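Lin1840 protein (Listeria innocua serovar 6a, PDB 4ZOC) probably hydrolyses terminal, non-reducing beta-D-glucosyl residues to release beta-D-glucose, as a family 3 glycoside hydrolase with a part in beta-1,2-glucan metabolism. Local coordinates at residues A[82-87]-A[331-336]; A[17-22]-A[306-311]. The protein carries 2 engineered substitutions. All blocks are in the same frame, centred on the assembly; numbering follows the deposited sequence.

Interaction 1 of 2, residues A[82-87]-A[331-336]; sequences LGIPLV and RMLNLK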
loop_
_atom_site.group_PDB
_atom_site.type_symbol
_atom_site.label_atom_id
_atom_site.label_comp_id
_atom_site.label_asym_id
_atom_site.label_seq_id
_atom_site.Cartn_x
_atom_site.Cartn_y
_atom_site.Cartn_z
ATOM N N LEU A 82 -20.347 20.630 -42.567
ATOM C CA LEU A 82 -20.775 19.321 -43.068
ATOM C C LEU A 82 -21.964 18.675 -42.371
ATOM O O LEU A 82 -22.412 17.619 -42.828
ATOM C CB LEU A 82 -19.595 18.324 -43.101
ATOM C CG LEU A 82 -18.406 18.727 -43.971
ATOM C CD1 LEU A 82 -17.209 17.831 -43.690
ATOM C CD2 LEU A 82 -18.767 18.672 -45.457
ATOM N N GLY A 83 -22.518 19.321 -41.330
ATOM C CA GLY A 83 -23.709 18.785 -40.693
ATOM C C GLY A 83 -23.404 17.667 -39.709
ATOM O O GLY A 83 -24.142 16.706 -39.611
ATOM N N ILE A 84 -22.284 17.804 -39.015
ATOM C CA ILE A 84 -21.846 16.783 -38.016
ATOM C C ILE A 84 -22.333 17.229 -36.634
ATOM O O ILE A 84 -21.764 18.200 -36.050
ATOM C CB ILE A 84 -20.328 16.582 -38.017
ATOM C CG1 ILE A 84 -19.819 16.152 -39.388
ATOM C CG2 ILE A 84 -19.941 15.447 -37.074
ATOM C CD1 ILE A 84 -18.298 16.228 -39.461
ATOM N N PRO A 85 -23.433 16.608 -36.151
ATOM C CA PRO A 85 -23.993 17.019 -34.871
ATOM C C PRO A 85 -23.055 16.735 -33.725
ATOM O O PRO A 85 -22.187 15.870 -33.832
ATOM C CB PRO A 85 -25.257 16.136 -34.695
ATOM C CG PRO A 85 -25.429 15.451 -35.961
ATOM C CD PRO A 85 -24.075 15.388 -36.632
ATOM N N LEU A 86 -23.236 17.502 -32.664
ATOM C CA LEU A 86 -22.548 17.275 -31.386
ATOM C C LEU A 86 -23.026 16.041 -30.687
ATOM O O LEU A 86 -24.205 15.671 -30.756
ATOM C CB LEU A 86 -22.788 18.455 -30.447
ATOM C CG LEU A 86 -22.067 19.750 -30.825
ATOM C CD1 LEU A 86 -22.713 20.898 -30.174
ATOM C CD2 LEU A 86 -20.606 19.669 -30.432
ATOM N N VAL A 87 -22.107 15.392 -29.958
ATOM C CA VAL A 87 -22.535 14.326 -29.030
ATOM C C VAL A 87 -22.427 14.868 -27.597
ATOM O O VAL A 87 -21.476 15.591 -27.298
ATOM C CB VAL A 87 -21.734 12.957 -29.221
ATOM C CG1 VAL A 87 -20.215 13.173 -29.131
ATOM C CG2 VAL A 87 -22.308 11.925 -28.275
ATOM N N ARG A 331 -13.863 7.008 -35.394
ATOM C CA ARG A 331 -14.533 6.525 -34.181
ATOM C C ARG A 331 -15.636 7.476 -33.588
ATOM O O ARG A 331 -16.755 7.015 -33.200
ATOM C CB ARG A 331 -13.481 6.081 -33.151
ATOM C CG ARG A 331 -12.741 4.830 -33.588
ATOM C CD ARG A 331 -11.844 4.198 -32.490
ATOM N NE ARG A 331 -10.670 4.985 -32.214
ATOM C CZ ARG A 331 -9.464 4.833 -32.771
ATOM N NH1 ARG A 331 -8.457 5.617 -32.408
ATOM N NH2 ARG A 331 -9.257 3.870 -33.652
ATOM N N MET A 332 -15.345 8.762 -33.582
ATOM C CA MET A 332 -16.283 9.798 -33.111
ATOM C C MET A 332 -17.552 9.774 -33.988
ATOM O O MET A 332 -18.681 9.787 -33.522
ATOM C CB MET A 332 -15.595 11.171 -33.117
ATOM C CG MET A 332 -14.649 11.456 -31.930
ATOM S SD MET A 332 -15.616 11.587 -30.381
ATOM C CE MET A 332 -16.363 13.221 -30.647
ATOM N N LEU A 333 -17.343 9.757 -35.310
ATOM C CA LEU A 333 -18.490 9.780 -36.210
ATOM C C LEU A 333 -19.290 8.477 -36.067
ATOM O O LEU A 333 -20.540 8.535 -36.056
ATOM C CB LEU A 333 -18.021 9.979 -37.628
ATOM C CG LEU A 333 -17.784 11.402 -38.108
ATOM C CD1 LEU A 333 -17.582 12.508 -37.128
ATOM C CD2 LEU A 333 -16.866 11.450 -39.330
ATOM N N ASN A 334 -18.610 7.325 -35.901
ATOM C CA ASN A 334 -19.287 6.010 -35.701
ATOM C C ASN A 334 -20.147 6.036 -34.424
ATOM O O ASN A 334 -21.243 5.617 -34.476
ATOM C CB ASN A 334 -18.321 4.803 -35.583
ATOM C CG ASN A 334 -17.828 4.300 -36.934
ATOM O OD1 ASN A 334 -18.391 4.633 -37.961
ATOM N ND2 ASN A 334 -16.744 3.561 -36.927
ATOM N N LEU A 335 -19.645 6.591 -33.311
ATOM C CA LEU A 335 -20.477 6.807 -32.107
ATOM C C LEU A 335 -21.723 7.620 -32.411
ATOM O O LEU A 335 -22.844 7.267 -31.979
ATOM C CB LEU A 335 -19.651 7.454 -31.015
ATOM C CG LEU A 335 -20.419 7.879 -29.749
ATOM C CD1 LEU A 335 -21.104 6.710 -29.084
ATOM C CD2 LEU A 335 -19.502 8.609 -28.770
ATOM N N LYS A 336 -21.524 8.714 -33.157
ATOM C CA LYS A 336 -22.627 9.595 -33.419
ATOM C C LYS A 336 -23.629 8.844 -34.262
ATOM O O LYS A 336 -24.853 8.945 -34.050
ATOM C CB LYS A 336 -22.201 10.871 -34.090
ATOM C CG LYS A 336 -21.326 11.724 -33.225
ATOM C CD LYS A 336 -20.683 12.916 -33.858
ATOM C CE LYS A 336 -20.191 13.808 -32.725
ATOM N NZ LYS A 336 -19.561 15.066 -33.147
#

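Interaction 2 of 2, residues A[17-22]-A[306-311]; sequences EKIAQC and CYIHEL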
loop_
_atom_site.group_PDB
_atom_site.type_symbol
_atom_site.label_atom_id
_atom_site.label_comp_id
_atom_site.label_asym_id
_atom_site.label_seq_id
_atom_site.Cartn_x
_atom_site.Cartn_y
_atom_site.Cartn_z
ATOM N N GLU A 17 -10.928 20.843 -39.145
ATOM C CA GLU A 17 -12.229 20.270 -38.720
ATOM C C GLU A 17 -12.001 18.929 -37.983
ATOM O O GLU A 17 -12.645 18.614 -36.976
ATOM C CB GLU A 17 -13.150 20.006 -39.917
ATOM C CG GLU A 17 -13.877 21.259 -40.381
ATOM C CD GLU A 17 -14.518 21.147 -41.726
ATOM O OE1 GLU A 17 -14.162 20.237 -42.524
ATOM O OE2 GLU A 17 -15.365 22.040 -41.975
ATOM N N LYS A 18 -11.120 18.112 -38.533
ATOM C CA LYS A 18 -10.813 16.803 -37.920
ATOM C C LYS A 18 -10.213 16.999 -36.545
ATOM O O LYS A 18 -10.636 16.305 -35.597
ATOM C CB LYS A 18 -9.883 15.959 -38.786
ATOM C CG LYS A 18 -10.554 15.552 -40.050
ATOM C CD LYS A 18 -9.790 14.549 -40.884
ATOM C CE LYS A 18 -8.566 15.157 -41.523
ATOM N NZ LYS A 18 -8.007 14.150 -42.449
ATOM N N ILE A 19 -9.300 17.944 -36.399
ATOM C CA ILE A 19 -8.668 18.217 -35.105
ATOM C C ILE A 19 -9.738 18.617 -34.045
ATOM O O ILE A 19 -9.776 18.046 -32.941
ATOM C CB ILE A 19 -7.569 19.316 -35.236
ATOM C CG1 ILE A 19 -6.330 18.855 -36.097
ATOM C CG2 ILE A 19 -7.168 19.870 -33.843
ATOM C CD1 ILE A 19 -5.350 19.990 -36.392
ATOM N N ALA A 20 -10.629 19.557 -34.364
ATOM C CA ALA A 20 -11.624 19.999 -33.407
ATOM C C ALA A 20 -12.649 18.946 -33.055
ATOM O O ALA A 20 -13.234 18.991 -31.937
ATOM C CB ALA A 20 -12.310 21.271 -33.933
ATOM N N GLN A 21 -12.894 18.000 -33.979
ATOM C CA GLN A 21 -13.807 16.898 -33.721
ATOM C C GLN A 21 -13.322 16.147 -32.453
ATOM O O GLN A 21 -14.123 15.524 -31.800
ATOM C CB GLN A 21 -13.890 15.899 -34.948
ATOM C CG GLN A 21 -14.953 14.828 -34.846
ATOM C CD GLN A 21 -16.375 15.283 -34.683
ATOM O OE1 GLN A 21 -17.202 14.527 -34.174
ATOM N NE2 GLN A 21 -16.714 16.453 -35.231
ATOM N N CYS A 22 -12.029 16.204 -32.141
ATOM C CA CYS A 22 -11.432 15.522 -31.006
ATOM C C CYS A 22 -11.389 16.344 -29.706
ATOM O O CYS A 22 -10.651 15.974 -28.785
ATOM C CB CYS A 22 -9.998 15.042 -31.348
ATOM S SG CYS A 22 -9.978 13.902 -32.755
ATOM N N CYS A 306 -4.559 20.671 -25.763
ATOM C CA CYS A 306 -3.414 20.180 -26.403
ATOM C C CYS A 306 -3.684 19.802 -27.859
ATOM O O CYS A 306 -2.944 20.228 -28.750
ATOM C CB CYS A 306 -2.808 18.936 -25.671
ATOM S SG CYS A 306 -2.449 19.295 -23.951
ATOM N N TYR A 307 -4.710 18.980 -28.108
ATOM C CA TYR A 307 -5.044 18.613 -29.474
ATOM C C TYR A 307 -5.321 19.809 -30.334
ATOM O O TYR A 307 -4.695 19.992 -31.423
ATOM C CB TYR A 307 -6.216 17.634 -29.566
ATOM C CG TYR A 307 -5.898 16.157 -29.177
ATOM C CD1 TYR A 307 -4.584 15.700 -28.927
ATOM C CD2 TYR A 307 -6.935 15.238 -29.044
ATOM C CE1 TYR A 307 -4.339 14.387 -28.634
ATOM C CE2 TYR A 307 -6.688 13.914 -28.767
ATOM C CZ TYR A 307 -5.375 13.491 -28.507
ATOM O OH TYR A 307 -5.103 12.189 -28.276
ATOM N N ILE A 308 -6.258 20.624 -29.857
ATOM C CA ILE A 308 -6.729 21.759 -30.659
ATOM C C ILE A 308 -5.582 22.699 -31.101
ATOM O O ILE A 308 -5.516 23.114 -32.261
ATOM C CB ILE A 308 -7.943 22.395 -29.959
ATOM C CG1 ILE A 308 -8.795 23.160 -30.973
ATOM C CG2 ILE A 308 -7.570 23.287 -28.808
ATOM C CD1 ILE A 308 -9.811 22.299 -31.680
ATOM N N HIS A 309 -4.653 22.991 -30.194
ATOM C CA HIS A 309 -3.569 23.924 -30.485
ATOM C C HIS A 309 -2.321 23.280 -31.116
ATOM O O HIS A 309 -1.578 23.975 -31.829
ATOM C CB HIS A 309 -3.220 24.745 -29.241
ATOM C CG HIS A 309 -4.311 25.673 -28.806
ATOM N ND1 HIS A 309 -5.133 26.328 -29.695
ATOM C CD2 HIS A 309 -4.736 26.034 -27.569
ATOM C CE1 HIS A 309 -6.038 27.032 -29.025
ATOM N NE2 HIS A 309 -5.809 26.879 -27.734
ATOM N N GLU A 310 -2.118 21.983 -30.951
ATOM C CA GLU A 310 -0.838 21.327 -31.396
ATOM C C GLU A 310 -0.877 20.271 -32.524
ATOM O O GLU A 310 0.181 19.993 -33.179
ATOM C CB GLU A 310 -0.113 20.650 -30.204
ATOM C CG GLU A 310 0.068 21.573 -29.031
ATOM C CD GLU A 310 1.137 22.615 -29.217
ATOM O OE1 GLU A 310 1.904 22.589 -30.218
ATOM O OE2 GLU A 310 1.250 23.478 -28.308
ATOM N N LEU A 311 -2.034 19.656 -32.772
ATOM C CA LEU A 311 -2.111 18.543 -33.759
ATOM C C LEU A 311 -1.754 19.036 -35.134
ATOM O O LEU A 311 -1.097 18.317 -35.875
ATOM C CB LEU A 311 -3.479 17.886 -33.784
ATOM C CG LEU A 311 -3.818 16.932 -32.623
ATOM C CD1 LEU A 311 -5.126 16.250 -32.904
ATOM C CD2 LEU A 311 -2.769 15.854 -32.461
#

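Interaction 1 of 2, residues A[82-87]-A[331-336]
Lys-336 reaches from its helix to the loop 82-87, and its NZ donates a hydrogen bond of 2.8 Å to Pro-85 O. The chain is extended beyond CG, which carries the ammonium group across to the loop. NZ lies 18° from the plane of the carbonyl, at a C=O...N angle of 146°. The same nitrogen also hydrogen-bonds to Gln-21 OE1 and Gly-58 O. Three oxygens therefore hold this buried ammonium group. Its aliphatic part is packed as well. CE of Lys-336 rests 3.6 Å from Val-87 CG1. The side chains of Ile-84 and Lys-336 cross at about a right angle, with Ile-84 CG2 4.0 Å from Lys-336 NZ. Val-87 CG1 stands between its own N and carbonyl carbon (chi1 54°) and also meets Met-332 CE at 4.1 Å. The Met-332 chain is bent at chi2 and chi3, which turns its methyl group back to the loop. On the other flank, Ile-84 CG2 touches Leu-333 CD1 at 3.8 Å. Leu-333 itself also packs on Val-6 and Val-10 of helix 3-12. The contact joins the lead-in to strand 87-90 to helix 322-338, within the TIM-barrel domain of this family 3 glycoside hydrolase.

Interaction 2 of 2, residues A[17-22]-A[306-311]
Ile-308 has CG1 anti to its backbone N (chi1 -157°), and chi2 of 86° turns CD1 onto Ala-20. CD1 sits 3.4 Å from Ala-20 CA and 3.5 Å from Ala-20 CB. The methyl group thus packs closely on the backbone of the opposing helix. Ile-19 points toward the other helix. Its two branches do different work. CG2 lies over the helix backbone, 3.5 Å from Tyr-307 O and 3.7 Å from Ile-308 CA. CG1 and CD1 run alongside Leu-311, each 3.8 Å from Leu-311 CB. The two side chains slide past each other in opposite directions. The helices are nearly antiparallel, at 157°, and the axes of segments 17-21 and 306-311 come within 8.8 Å. Helix 15-21 leads into strand 23-25 of the parallel eight-stranded sheet of the TIM barrel. Helix 306-316 follows strand 301-302, the neighbour of strand 23-25 in that sheet. The contact thus lies where the first and last strands of the barrel come together. Backbone hydrogen bonding between Cys-22 and Glu-301 joins the two sides there. Cys-22 CB packs against Tyr-307 CD2 at 3.8 Å. Cys-22 O lies at the ring edge of Tyr-307, near its plane. The phenol is hydrogen-bonded through OH to Val-298 O. Both carboxylate oxygens of Glu-301 accept hydrogen bonds at the start of helix 306-316, from Cys-306 N and Tyr-307 N.

Overall arrangement
Interactions 1 and 2 lie about 15 Å apart, centre to centre, and touch through Gln-21. Gln-21 belongs to segment 17-22. It makes no contact with segment 306-311, and its OE1 lies at Lys-336 of interaction 1. The hydrogen bond from Lys-336 NZ to Gln-21 OE1, 2.6 Å long, joins the two contacts. Met-332 CE packs 3.4 Å from Gln-21 O, and Ile-84 CG2 lies 3.9 Å from Gln-21 NE2. Helices 306-316 and 322-338 follow each other in the chain. Helix 15-21 packs against both helices. All four segments belong to the N-terminal TIM-barrel domain. Both contacts lie away from the glucose pocket of Trp-271, Trp-409 and Glu-473 and from the magnesium site.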